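Local coordinates for protein aldose 1-epimerase (Escherichia coli, PDB 3NRE) that probably interconverts the alpha and beta anomers of aldose sugars, as aldose 1-epimerases do, at residues F49-F54 / E254-A259; W148-P153 / I222-T227; L14-Q19 / D100-V105; P32-G37 / M284-E289; S59-V64 / L72-E77. All coordinates share one frame; numbering follows the deposited sequence.

Interaction 1. Residues F49-F54 / E254-A259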
# COMPACT_ATOMS: atom_id res chain seq x y z
N PHE A 49 -0.88 5.61 1.23
CA PHE A 49 -0.07 6.09 0.12
C PHE A 49 0.10 5.02 -0.93
O PHE A 49 0.02 3.83 -0.60
CB PHE A 49 1.28 6.68 0.59
CG PHE A 49 2.18 5.76 1.38
CD1 PHE A 49 3.03 4.88 0.73
CD2 PHE A 49 2.31 5.89 2.79
CE1 PHE A 49 3.94 4.13 1.39
CE2 PHE A 49 3.19 5.07 3.47
CZ PHE A 49 4.02 4.19 2.77
N PRO A 50 0.33 5.42 -2.18
CA PRO A 50 0.44 4.49 -3.29
C PRO A 50 1.85 3.98 -3.39
O PRO A 50 2.81 4.65 -2.94
CB PRO A 50 0.11 5.35 -4.51
CG PRO A 50 0.61 6.72 -4.12
CD PRO A 50 0.29 6.83 -2.64
N LEU A 51 1.96 2.76 -3.92
CA LEU A 51 3.26 2.14 -4.14
C LEU A 51 3.46 1.97 -5.66
O LEU A 51 2.74 1.18 -6.29
CB LEU A 51 3.27 0.76 -3.42
CG LEU A 51 2.82 0.78 -1.93
CD1 LEU A 51 2.74 -0.63 -1.34
CD2 LEU A 51 3.70 1.68 -1.08
N VAL A 52 4.38 2.74 -6.23
CA VAL A 52 4.68 2.69 -7.67
C VAL A 52 6.08 3.26 -7.87
O VAL A 52 6.42 4.30 -7.30
CB VAL A 52 3.61 3.52 -8.45
CG1 VAL A 52 3.58 5.04 -8.00
CG2 VAL A 52 3.88 3.44 -9.92
N PRO A 53 6.95 2.58 -8.65
CA PRO A 53 6.67 1.50 -9.60
C PRO A 53 6.89 0.09 -9.06
O PRO A 53 6.92 -0.88 -9.82
CB PRO A 53 7.66 1.81 -10.72
CG PRO A 53 8.87 2.29 -9.98
CD PRO A 53 8.26 3.19 -8.91
N PHE A 54 7.05 -0.04 -7.75
CA PHE A 54 6.95 -1.34 -7.06
C PHE A 54 6.83 -1.08 -5.59
O PHE A 54 6.93 0.08 -5.14
CB PHE A 54 8.13 -2.27 -7.36
CG PHE A 54 9.46 -1.70 -7.02
CD1 PHE A 54 10.01 -1.87 -5.78
CD2 PHE A 54 10.22 -1.08 -7.99
CE1 PHE A 54 11.26 -1.38 -5.49
CE2 PHE A 54 11.48 -0.57 -7.71
CZ PHE A 54 12.00 -0.72 -6.45
N GLU A 254 -1.19 -4.00 3.88
CA GLU A 254 -0.69 -3.38 2.62
C GLU A 254 -0.80 -4.34 1.45
O GLU A 254 0.02 -5.26 1.34
CB GLU A 254 0.77 -2.99 2.75
CG GLU A 254 1.11 -2.22 4.03
CD GLU A 254 2.63 -2.25 4.37
OE1 GLU A 254 3.53 -2.28 3.46
OE2 GLU A 254 2.83 -2.25 5.60
N PRO A 255 -1.76 -4.14 0.55
CA PRO A 255 -1.84 -5.03 -0.62
C PRO A 255 -0.77 -4.71 -1.67
O PRO A 255 -0.44 -3.54 -1.96
CB PRO A 255 -3.22 -4.77 -1.18
CG PRO A 255 -3.43 -3.29 -0.82
CD PRO A 255 -2.84 -3.15 0.53
N MSE A 256 -0.19 -5.79 -2.22
CA MSE A 256 0.84 -5.64 -3.20
C MSE A 256 0.60 -6.60 -4.32
O MSE A 256 0.21 -7.75 -4.07
CB MSE A 256 2.24 -5.96 -2.60
CG MSE A 256 2.65 -5.06 -1.48
SE MSE A 256 4.14 -5.97 -0.58
CE MSE A 256 5.31 -6.32 -1.96
N SER A 257 0.91 -6.15 -5.53
CA SER A 257 0.72 -6.97 -6.71
C SER A 257 1.83 -8.01 -6.91
O SER A 257 1.76 -8.82 -7.85
CB SER A 257 0.67 -6.07 -7.95
OG SER A 257 1.94 -5.55 -8.27
N HIS A 258 2.81 -8.01 -6.00
CA HIS A 258 3.97 -8.87 -6.10
C HIS A 258 4.51 -9.17 -4.73
O HIS A 258 4.08 -8.55 -3.78
CB HIS A 258 5.03 -8.24 -6.99
CG HIS A 258 5.62 -6.99 -6.41
ND1 HIS A 258 6.78 -6.98 -5.68
CD2 HIS A 258 5.22 -5.70 -6.50
CE1 HIS A 258 7.05 -5.74 -5.30
NE2 HIS A 258 6.11 -4.94 -5.77
N ALA A 259 5.46 -10.12 -4.67
CA ALA A 259 6.12 -10.52 -3.42
C ALA A 259 7.32 -9.62 -3.18
O ALA A 259 7.95 -9.18 -4.14
CB ALA A 259 6.57 -11.95 -3.48

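Interaction 2. Residues W148-P153 / I222-T227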
# COMPACT_ATOMS: atom_id res chain seq x y z
N TRP A 148 -0.75 -0.43 -2.35
CA TRP A 148 -1.06 0.66 -1.44
C TRP A 148 -0.68 0.29 -0.04
O TRP A 148 -0.52 -0.89 0.32
CB TRP A 148 -2.56 0.98 -1.46
CG TRP A 148 -3.08 1.61 -2.69
CD1 TRP A 148 -3.21 2.97 -2.98
CD2 TRP A 148 -3.56 0.91 -3.85
NE1 TRP A 148 -3.74 3.12 -4.27
CE2 TRP A 148 -3.97 1.88 -4.81
CE3 TRP A 148 -3.66 -0.45 -4.18
CZ2 TRP A 148 -4.48 1.52 -6.05
CZ3 TRP A 148 -4.15 -0.81 -5.42
CH2 TRP A 148 -4.57 0.19 -6.34
N HIS A 149 -0.58 1.36 0.76
CA HIS A 149 -0.15 1.27 2.14
C HIS A 149 -1.12 1.99 3.05
O HIS A 149 -0.84 3.10 3.53
CB HIS A 149 1.28 1.81 2.20
CG HIS A 149 1.99 1.56 3.49
ND1 HIS A 149 1.62 2.17 4.66
CD2 HIS A 149 3.12 0.87 3.76
CE1 HIS A 149 2.48 1.84 5.62
NE2 HIS A 149 3.41 1.07 5.09
N PRO A 150 -2.31 1.40 3.27
CA PRO A 150 -3.28 2.05 4.14
C PRO A 150 -3.00 1.84 5.61
O PRO A 150 -2.55 0.75 6.02
CB PRO A 150 -4.61 1.42 3.70
CG PRO A 150 -4.24 0.11 3.16
CD PRO A 150 -2.88 0.21 2.61
N TYR A 151 -3.32 2.86 6.39
CA TYR A 151 -3.23 2.84 7.82
C TYR A 151 -4.64 2.78 8.40
O TYR A 151 -5.45 3.70 8.18
CB TYR A 151 -2.60 4.13 8.33
CG TYR A 151 -1.12 4.33 7.96
CD1 TYR A 151 -0.76 4.85 6.72
CD2 TYR A 151 -0.12 4.05 8.87
CE1 TYR A 151 0.60 5.05 6.40
CE2 TYR A 151 1.22 4.28 8.56
CZ TYR A 151 1.55 4.75 7.33
OH TYR A 151 2.88 4.98 7.02
N PHE A 152 -4.94 1.71 9.14
CA PHE A 152 -6.25 1.54 9.75
C PHE A 152 -6.20 1.80 11.25
O PHE A 152 -5.22 1.52 11.90
CB PHE A 152 -6.71 0.10 9.59
CG PHE A 152 -6.93 -0.31 8.17
CD1 PHE A 152 -8.14 -0.03 7.55
CD2 PHE A 152 -5.94 -0.91 7.44
CE1 PHE A 152 -8.36 -0.35 6.23
CE2 PHE A 152 -6.17 -1.28 6.11
CZ PHE A 152 -7.39 -1.02 5.51
N PRO A 153 -7.33 2.28 11.85
CA PRO A 153 -7.41 2.46 13.28
C PRO A 153 -7.22 1.11 13.95
O PRO A 153 -7.66 0.10 13.42
CB PRO A 153 -8.83 2.97 13.51
CG PRO A 153 -9.35 3.28 12.12
CD PRO A 153 -8.56 2.63 11.13
N ILE A 222 -14.67 -3.37 7.35
CA ILE A 222 -14.26 -2.91 6.02
C ILE A 222 -13.86 -4.13 5.24
O ILE A 222 -13.09 -4.96 5.75
CB ILE A 222 -13.04 -1.97 6.07
CG1 ILE A 222 -13.41 -0.66 6.75
CG2 ILE A 222 -12.49 -1.70 4.66
CD1 ILE A 222 -12.39 0.42 6.56
N ILE A 223 -14.40 -4.24 4.03
CA ILE A 223 -14.14 -5.35 3.11
C ILE A 223 -13.22 -4.80 2.05
O ILE A 223 -13.57 -3.90 1.30
CB ILE A 223 -15.39 -5.86 2.38
CG1 ILE A 223 -16.38 -6.48 3.35
CG2 ILE A 223 -15.01 -6.83 1.24
CD1 ILE A 223 -15.83 -7.60 4.12
N MSE A 224 -12.03 -5.38 2.02
CA MSE A 224 -10.99 -5.02 1.04
C MSE A 224 -10.98 -6.06 -0.08
O MSE A 224 -10.90 -7.27 0.20
CB MSE A 224 -9.59 -4.94 1.69
CG MSE A 224 -8.42 -4.83 0.66
SE MSE A 224 -6.54 -4.60 1.27
CE MSE A 224 -6.69 -3.19 2.52
N GLU A 225 -11.03 -5.57 -1.33
CA GLU A 225 -10.96 -6.42 -2.53
C GLU A 225 -10.01 -5.79 -3.53
O GLU A 225 -9.95 -4.57 -3.68
CB GLU A 225 -12.33 -6.58 -3.21
CG GLU A 225 -13.29 -7.38 -2.37
CD GLU A 225 -14.63 -7.67 -3.08
OE1 GLU A 225 -14.67 -7.81 -4.33
OE2 GLU A 225 -15.63 -7.77 -2.35
N THR A 226 -9.19 -6.61 -4.16
CA THR A 226 -8.26 -6.12 -5.18
C THR A 226 -8.54 -6.80 -6.54
O THR A 226 -8.96 -8.00 -6.61
CB THR A 226 -6.80 -6.39 -4.79
OG1 THR A 226 -6.67 -7.78 -4.42
CG2 THR A 226 -6.33 -5.43 -3.64
N THR A 227 -8.30 -6.04 -7.61
CA THR A 227 -8.49 -6.58 -8.98
C THR A 227 -7.38 -6.08 -9.89
O THR A 227 -7.21 -4.87 -10.03
CB THR A 227 -9.82 -6.10 -9.64
OG1 THR A 227 -10.91 -6.31 -8.74
CG2 THR A 227 -10.11 -6.86 -10.93

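Interaction 3. Residues L14-Q19 / D100-V105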
# COMPACT_ATOMS: atom_id res chain seq x y z
N LEU A 14 -13.97 11.56 1.72
CA LEU A 14 -12.57 11.25 1.48
C LEU A 14 -11.79 12.54 1.22
O LEU A 14 -12.20 13.37 0.43
CB LEU A 14 -12.46 10.35 0.23
CG LEU A 14 -11.10 9.77 -0.16
CD1 LEU A 14 -10.77 8.61 0.74
CD2 LEU A 14 -11.00 9.38 -1.67
N ASP A 15 -10.64 12.68 1.84
CA ASP A 15 -9.70 13.77 1.54
C ASP A 15 -8.43 13.17 0.91
O ASP A 15 -7.92 12.16 1.40
CB ASP A 15 -9.29 14.49 2.83
CG ASP A 15 -10.34 15.46 3.35
OD1 ASP A 15 -11.42 15.65 2.71
OD2 ASP A 15 -10.06 16.12 4.40
N VAL A 16 -7.92 13.81 -0.15
CA VAL A 16 -6.74 13.35 -0.88
C VAL A 16 -5.81 14.52 -1.10
O VAL A 16 -6.28 15.60 -1.43
CB VAL A 16 -7.09 12.76 -2.27
CG1 VAL A 16 -5.84 12.30 -3.03
CG2 VAL A 16 -8.11 11.62 -2.15
N SER A 17 -4.51 14.30 -0.93
CA SER A 17 -3.52 15.34 -1.15
C SER A 17 -2.71 15.09 -2.40
O SER A 17 -2.38 13.93 -2.68
CB SER A 17 -2.54 15.37 0.05
OG SER A 17 -1.46 16.23 -0.19
N ASP A 18 -2.33 16.17 -3.06
CA ASP A 18 -1.38 16.07 -4.19
C ASP A 18 0.05 15.75 -3.73
O ASP A 18 0.90 15.49 -4.57
CB ASP A 18 -1.37 17.29 -5.10
CG ASP A 18 -1.02 18.62 -4.38
OD1 ASP A 18 -0.73 18.64 -3.16
OD2 ASP A 18 -1.09 19.67 -5.09
N GLN A 19 0.34 15.84 -2.44
CA GLN A 19 1.66 15.51 -1.91
C GLN A 19 1.69 13.99 -1.74
O GLN A 19 1.11 13.43 -0.78
CB GLN A 19 1.92 16.18 -0.56
CG GLN A 19 1.79 17.65 -0.61
CD GLN A 19 2.74 18.33 -1.57
OE1 GLN A 19 3.95 18.33 -1.34
NE2 GLN A 19 2.20 18.95 -2.64
N ASP A 100 -17.76 13.10 -6.42
CA ASP A 100 -17.48 11.74 -5.93
C ASP A 100 -16.33 11.05 -6.67
O ASP A 100 -16.16 9.84 -6.52
CB ASP A 100 -18.76 10.88 -6.01
CG ASP A 100 -19.33 10.77 -7.44
OD1 ASP A 100 -18.65 11.18 -8.41
OD2 ASP A 100 -20.48 10.29 -7.60
N SER A 101 -15.56 11.80 -7.46
CA SER A 101 -14.37 11.26 -8.14
C SER A 101 -13.20 12.25 -8.26
O SER A 101 -13.37 13.49 -8.29
CB SER A 101 -14.74 10.74 -9.54
OG SER A 101 -14.90 11.83 -10.43
N LEU A 102 -12.00 11.69 -8.31
CA LEU A 102 -10.77 12.44 -8.41
C LEU A 102 -9.77 11.59 -9.20
O LEU A 102 -9.72 10.37 -9.05
CB LEU A 102 -10.19 12.71 -6.99
CG LEU A 102 -8.88 13.49 -6.94
CD1 LEU A 102 -9.10 14.97 -7.24
CD2 LEU A 102 -8.24 13.33 -5.57
N CYS A 103 -8.98 12.26 -10.04
CA CYS A 103 -7.85 11.65 -10.72
C CYS A 103 -6.62 12.57 -10.65
O CYS A 103 -6.67 13.77 -10.94
CB CYS A 103 -8.21 11.36 -12.19
SG CYS A 103 -6.88 10.43 -13.00
N LEU A 104 -5.51 11.98 -10.18
CA LEU A 104 -4.23 12.62 -10.10
C LEU A 104 -3.22 11.86 -10.97
O LEU A 104 -3.32 10.64 -11.15
CB LEU A 104 -3.69 12.53 -8.68
CG LEU A 104 -4.58 13.02 -7.54
CD1 LEU A 104 -3.93 12.78 -6.17
CD2 LEU A 104 -4.91 14.50 -7.72
N VAL A 105 -2.22 12.58 -11.46
CA VAL A 105 -1.14 11.99 -12.26
C VAL A 105 0.23 12.44 -11.74
O VAL A 105 0.40 13.53 -11.19
CB VAL A 105 -1.31 12.29 -13.74
CG1 VAL A 105 -2.67 11.79 -14.25
CG2 VAL A 105 -1.19 13.77 -14.02

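Interaction 4. Residues P32-G37 / M284-E289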
# COMPACT_ATOMS: atom_id res chain seq x y z
N PRO A 32 -13.66 7.55 11.72
CA PRO A 32 -12.56 7.32 10.80
C PRO A 32 -12.46 5.88 10.41
O PRO A 32 -12.48 4.99 11.28
CB PRO A 32 -11.32 7.76 11.56
CG PRO A 32 -11.73 7.99 12.96
CD PRO A 32 -13.21 7.96 13.07
N LEU A 33 -12.46 5.66 9.11
CA LEU A 33 -12.32 4.31 8.55
C LEU A 33 -10.87 3.97 8.32
O LEU A 33 -10.47 2.80 8.32
CB LEU A 33 -13.10 4.21 7.24
CG LEU A 33 -14.59 4.60 7.36
CD1 LEU A 33 -15.24 4.56 6.00
CD2 LEU A 33 -15.36 3.67 8.39
N LEU A 34 -10.11 5.01 7.94
CA LEU A 34 -8.66 4.95 7.93
C LEU A 34 -8.19 5.96 8.98
O LEU A 34 -8.91 6.89 9.38
CB LEU A 34 -8.11 5.37 6.55
CG LEU A 34 -8.35 4.53 5.31
CD1 LEU A 34 -7.82 5.18 4.03
CD2 LEU A 34 -7.77 3.09 5.55
N ARG A 35 -6.96 5.78 9.45
CA ARG A 35 -6.37 6.66 10.39
C ARG A 35 -6.40 8.08 9.80
O ARG A 35 -5.91 8.28 8.72
CB ARG A 35 -4.90 6.25 10.63
CG ARG A 35 -4.13 7.19 11.48
CD ARG A 35 -2.66 6.86 11.59
NE ARG A 35 -1.92 7.23 10.39
CZ ARG A 35 -0.59 7.16 10.33
NH1 ARG A 35 0.07 6.69 11.36
NH2 ARG A 35 0.06 7.51 9.24
N PRO A 36 -6.89 9.08 10.53
CA PRO A 36 -6.87 10.44 9.96
C PRO A 36 -5.45 10.90 9.69
O PRO A 36 -4.61 10.77 10.58
CB PRO A 36 -7.52 11.30 11.08
CG PRO A 36 -8.42 10.39 11.72
CD PRO A 36 -7.69 9.05 11.76
N GLY A 37 -5.21 11.45 8.49
CA GLY A 37 -3.89 12.04 8.20
C GLY A 37 -3.60 13.34 8.89
O GLY A 37 -4.51 14.08 9.29
N MSE A 284 -7.96 -1.30 -5.82
CA MSE A 284 -8.28 -1.73 -4.47
C MSE A 284 -9.63 -1.11 -4.17
O MSE A 284 -9.79 0.08 -4.41
CB MSE A 284 -7.24 -1.17 -3.51
CG MSE A 284 -7.59 -1.30 -2.02
SE MSE A 284 -6.32 -0.62 -0.79
CE MSE A 284 -6.47 1.28 -1.08
N SER A 285 -10.56 -1.89 -3.61
CA SER A 285 -11.77 -1.31 -3.11
C SER A 285 -11.90 -1.56 -1.62
O SER A 285 -11.48 -2.61 -1.11
CB SER A 285 -12.98 -1.79 -3.88
OG SER A 285 -13.31 -3.15 -3.62
N LEU A 286 -12.45 -0.56 -0.91
CA LEU A 286 -12.74 -0.70 0.51
C LEU A 286 -14.22 -0.45 0.71
O LEU A 286 -14.69 0.65 0.48
CB LEU A 286 -11.91 0.32 1.32
CG LEU A 286 -10.38 0.26 1.18
CD1 LEU A 286 -9.73 1.43 1.93
CD2 LEU A 286 -9.85 -1.09 1.64
N ARG A 287 -14.95 -1.45 1.17
CA ARG A 287 -16.39 -1.33 1.33
C ARG A 287 -16.74 -1.38 2.79
O ARG A 287 -16.29 -2.29 3.51
CB ARG A 287 -17.12 -2.44 0.56
CG ARG A 287 -18.62 -2.40 0.73
CD ARG A 287 -19.38 -3.24 -0.32
NE ARG A 287 -19.04 -4.66 -0.22
CZ ARG A 287 -19.53 -5.51 0.69
NH1 ARG A 287 -20.39 -5.12 1.62
NH2 ARG A 287 -19.14 -6.78 0.66
N VAL A 288 -17.57 -0.43 3.25
CA VAL A 288 -17.98 -0.42 4.65
C VAL A 288 -19.26 -1.20 4.80
O VAL A 288 -20.19 -0.98 4.02
CB VAL A 288 -18.23 1.01 5.20
CG1 VAL A 288 -18.30 0.98 6.73
CG2 VAL A 288 -17.17 1.95 4.73
N GLU A 289 -19.32 -2.08 5.78
CA GLU A 289 -20.57 -2.75 6.06
C GLU A 289 -20.87 -2.86 7.54
O GLU A 289 -19.97 -2.87 8.39
CB GLU A 289 -20.66 -4.12 5.36
CG GLU A 289 -19.64 -5.14 5.76
CD GLU A 289 -19.96 -6.56 5.23
OE1 GLU A 289 -20.59 -6.67 4.16
OE2 GLU A 289 -19.57 -7.56 5.87

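Interaction 5. Residues S59-V64 / L72-E77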
# COMPACT_ATOMS: atom_id res chain seq x y z
N SER A 59 16.42 -6.00 -1.83
CA SER A 59 17.59 -6.17 -0.96
C SER A 59 18.87 -5.95 -1.71
O SER A 59 19.07 -6.47 -2.84
CB SER A 59 17.55 -7.48 -0.18
OG SER A 59 17.51 -8.54 -1.08
N GLY A 60 19.73 -5.13 -1.12
CA GLY A 60 20.99 -4.74 -1.73
C GLY A 60 20.94 -3.52 -2.64
O GLY A 60 21.96 -3.06 -3.11
N ASN A 61 19.74 -3.00 -2.86
CA ASN A 61 19.51 -1.84 -3.74
C ASN A 61 20.07 -2.10 -5.14
O ASN A 61 20.63 -1.23 -5.78
CB ASN A 61 20.14 -0.57 -3.17
CG ASN A 61 19.33 0.06 -2.06
OD1 ASN A 61 18.10 0.01 -2.07
ND2 ASN A 61 20.04 0.71 -1.13
N ARG A 62 19.91 -3.34 -5.59
CA ARG A 62 20.31 -3.72 -6.94
C ARG A 62 19.55 -4.93 -7.44
O ARG A 62 18.96 -5.69 -6.65
CB ARG A 62 21.83 -3.92 -7.05
CG ARG A 62 22.50 -4.74 -5.96
CD ARG A 62 22.18 -6.19 -6.01
NE ARG A 62 22.39 -6.80 -7.35
CZ ARG A 62 21.90 -7.98 -7.70
NH1 ARG A 62 21.28 -8.76 -6.80
NH2 ARG A 62 22.05 -8.40 -8.94
N PHE A 63 19.56 -5.11 -8.76
CA PHE A 63 18.91 -6.24 -9.38
C PHE A 63 19.39 -6.37 -10.81
O PHE A 63 19.92 -5.44 -11.37
CB PHE A 63 17.35 -6.13 -9.28
CG PHE A 63 16.75 -5.02 -10.08
CD1 PHE A 63 16.59 -3.75 -9.54
CD2 PHE A 63 16.31 -5.25 -11.39
CE1 PHE A 63 16.02 -2.74 -10.28
CE2 PHE A 63 15.74 -4.21 -12.13
CZ PHE A 63 15.61 -2.96 -11.57
N VAL A 64 19.24 -7.56 -11.35
CA VAL A 64 19.56 -7.83 -12.75
C VAL A 64 18.24 -8.01 -13.48
O VAL A 64 17.36 -8.73 -13.02
CB VAL A 64 20.35 -9.11 -12.93
CG1 VAL A 64 20.58 -9.35 -14.45
CG2 VAL A 64 21.69 -9.04 -12.22
N LEU A 72 19.93 1.07 -7.28
CA LEU A 72 19.01 2.04 -6.72
C LEU A 72 19.70 2.79 -5.59
O LEU A 72 20.62 2.25 -4.96
CB LEU A 72 17.80 1.32 -6.09
CG LEU A 72 16.88 0.51 -7.01
CD1 LEU A 72 16.07 -0.61 -6.31
CD2 LEU A 72 15.93 1.45 -7.81
N GLN A 73 19.26 4.00 -5.31
CA GLN A 73 19.83 4.80 -4.22
C GLN A 73 18.74 5.06 -3.22
O GLN A 73 17.59 5.21 -3.61
CB GLN A 73 20.32 6.17 -4.71
CG GLN A 73 21.48 6.06 -5.66
CD GLN A 73 21.99 7.42 -6.11
OE1 GLN A 73 21.32 8.16 -6.84
NE2 GLN A 73 23.19 7.76 -5.66
N PRO A 74 19.11 5.17 -1.93
CA PRO A 74 18.09 5.41 -0.92
C PRO A 74 17.29 6.68 -1.20
O PRO A 74 17.85 7.66 -1.74
CB PRO A 74 18.88 5.55 0.39
CG PRO A 74 20.23 5.76 0.01
CD PRO A 74 20.46 5.17 -1.35
N ASN A 75 15.98 6.60 -0.96
CA ASN A 75 15.06 7.71 -1.25
C ASN A 75 14.49 8.38 -0.01
O ASN A 75 13.91 9.47 -0.11
CB ASN A 75 13.95 7.29 -2.25
CG ASN A 75 13.10 6.12 -1.77
OD1 ASN A 75 13.45 5.42 -0.84
ND2 ASN A 75 11.95 5.93 -2.42
N VAL A 76 14.65 7.76 1.15
CA VAL A 76 14.25 8.39 2.42
C VAL A 76 15.44 8.33 3.37
O VAL A 76 16.26 7.41 3.32
CB VAL A 76 12.97 7.75 3.02
CG1 VAL A 76 11.78 7.97 2.16
CG2 VAL A 76 13.14 6.20 3.34
N GLU A 77 15.58 9.35 4.22
CA GLU A 77 16.76 9.48 5.08
C GLU A 77 16.86 8.35 6.09
O GLU A 77 17.96 7.97 6.48
CB GLU A 77 16.75 10.83 5.81
CG GLU A 77 15.57 11.03 6.75

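Interaction 1. Residues F49-F54 / E254-A259
Phe54 lays its CB obliquely against the imidazole of His258, 3.7 Å from NE2. Both residues place CG between the backbone N and the carbonyl carbon (chi1 57° and 66°). For Phe54 this turns the phenyl ring off the contact, where it meets His263 edge-to-face, and leaves the base of the side chain to do the touching. Both imidazole nitrogens are engaged: ND1 donates to Ala259 O across 2.9 Å, with the donor above the carbonyl plane rather than on a lone pair, and NE2 is hydrogen-bonded to the backbone N of Ala55, the residue after Phe54. The terminal methyl CE of the selenomethionine Met256 sits 3.8 Å above one ring face, offset toward the rim, and Ser257 OG lies in plane at the edge. Toward the strand ends the packing is looser: Leu51 CD1 reaches Met256 CG at 4.4 Å. A cis peptide before Pro53 marks the turn that carries the first segment from Leu51 round to Phe54. Strands 48-51 and 250-256 are not direct neighbours, since both pair antiparallel with strand 142-153. The backbone of Leu51 is hydrogen-bonded to Gly147, and Ser257 OG to Thr146 N, so the contact bridges over that middle strand, with strand 232-237 flanking Met256.

Interaction 2. Residues W148-P153 / I222-T227
Strands 148-153 and 222-227 run nearly antiparallel, at 162°, but their axes come no closer than 11.8 Å. They are therefore not hydrogen-bonded partners but strands of two different sheets packed face to face, with side chains filling the gap. Phe152 takes the central place, and both of its partners come at the ring edge, near its plane. Ile222 CD1 approaches CE1 at 4.1 Å, and the terminal methyl CE of the selenomethionine Met224 lies 3.8 Å from CZ. Met224 extends with CG anti to the backbone N (chi1 169°) and then bends at its last torsion, which sets CE against two residues of the opposing strand, since Pro150 CG also touches it at 4.2 Å. Met224 is modelled in two conformers, and the contacts of CE describe one of them. Around this layer Leu34 packs on Pro150 and Phe152, Leu253 on Met224, and Leu286 on Ile222, while the ring of Phe152 also meets that of Phe251. Every atom that touches across the gap is carbon and all four residues are buried. Cohesion between the sheets here thus rests on dispersion and the exclusion of water, with no directional bond to fix the register.

Interaction 3. Residues L14-Q19 / D100-V105
Strands 14-17 and 101-105 run almost parallel, 15° apart, with their axes 9.6 Å from each other, a spacing bridged by side chains and not by backbone bonds. Val16 and Leu102 reach toward each other tip to tip, and Leu102 CD2 stands 3.5 Å from Val16 CB. The same methyl lies 3.6 Å from Val16 CG1 and 3.8 Å from Val16 CG2, so it nestles into the fork of the valine. Leu102 extends fully to get there, with its CG opposite the backbone N (chi1 180°). Leu104 takes another path and slides past Val16 in the opposite direction, its CD1 meeting Val16 CG1 at 3.7 Å. The contact belongs to a beta-sandwich: the first strand comes from the N-terminal four-stranded antiparallel sheet, the second from near one edge of the large nine-stranded sheet. Phe121, on the strand next to 101-109, packs against both Val16 and Leu102, and Tyr5 of strand 4-9 also touches Leu102. On the other face of the small sheet Asp15 forms a salt bridge with Lys39. Past Ser17 the strand ends in an ST turn, with Gln19 N donating to Ser17 OG at 2.9 Å. The amide of Gln19 folds back as well, its NE2 giving a nearly straight bond of 3.0 Å (173°) to Asp18 OD1, which it meets from above the carboxylate plane; Thr3 N is a second partner of that oxygen.

Interaction 4. Residues P32-G37 / M284-E289
Leu33 and Val288 form the close half of this contact, their side chains crossing at about a right angle. Leu33 CD1 stands 3.5 Å from Val288 CG2, less than the usual separation of two methyl groups; because Val288 is modelled in two conformers, that tightness is doubtful. Leu33 turns its CG away from its own carbonyl carbon (chi1 -55°), which sends CD1 to the valine. Next along the chain the fit relaxes, and Leu34 CD2 only grazes Leu286 CD1 at 4.4 Å. Leu34 also packs on Ile23 and Phe26 of strand 22-28; Phe26 meets Leu33 too, which leans on Tyr220 and Ile222 as well. The partly exposed face of strand 284-289 is different in kind. There Arg287 NH1 donates to Glu289 OE1 in a 3.0 Å salt bridge that reaches OE1 on its anti side, out of the carboxylate plane, and Glu289 OE2 has a second basic partner in Arg212. Hydrocarbon on the inner face and charge on the outer one give strand 279-290 the two-sided character of a sheet in a beta-sandwich, whose inner face is here covered by the loop following strand 31-32, where the small N-terminal sheet ends.

Interaction 5. Residues S59-V64 / L72-E77
Leu72 meets Asn61 at the open end of a beta hairpin, where the chain enters strand 62-65 and leaves strand 68-71. Leu72 N donates to Asn61 O over 2.8 Å, a nearly straight bond (176°); it extends the antiparallel pairing that Phe63 and Tyr70 make two residues further in. The CB of Leu72 rests 3.8 Å from the same oxygen and 4.2 Å from Asn61 CB. The carbonyl oxygen of Leu72 in turn lies 3.4 Å from Asn61 CB. Gln73 directs its CB away from the hairpin. Pro74 follows with a marginal touch, its CD 4.5 Å from Asn61 ND2, and its ring lies near a bound di(hydroxyethyl)ether, probably a crystallisation additive. Asn75 has left the contact and bonds through OD1 to Leu83 N. On the facing segment the chain turns through positive phi at Gly60 and at Asn61, the latter in a left-handed conformation (phi 55°). The amide of Asn61, rather than bonding to the second segment, ties the hairpin base to the loop beyond: its OD1 is bonded to Tyr82 N and its ND2 to Ala80 O.

Interactions 1 and 2 meet on strand 142-153: Phe49 O lies 2.9 Å from His149 N and Pro255 O 3.2 Å from Trp148 N, both probable hydrogen bonds. Interactions 2 and 4, with centres about 7 Å apart, sit on neighbouring strands of one sheet, 220-227 and 279-290, where Glu225 O lies 2.8 Å from Ser285 N, a probable hydrogen bond. Interaction 3 extends the same sandwich packing to the N-terminal sheet, its centre about 15 Å from that of interaction 4. Interaction 5 lies across the chain's centre from interaction 4, yet Leu72 CD1 touches Phe54 CZ of interaction 1 at 4.1 Å. In interaction 2, beside Glu254 of interaction 1, His149 NE2 is hydrogen-bonded to a di(hydroxyethyl)ether, probably from the crystallisation liquor, which may mark a pocket.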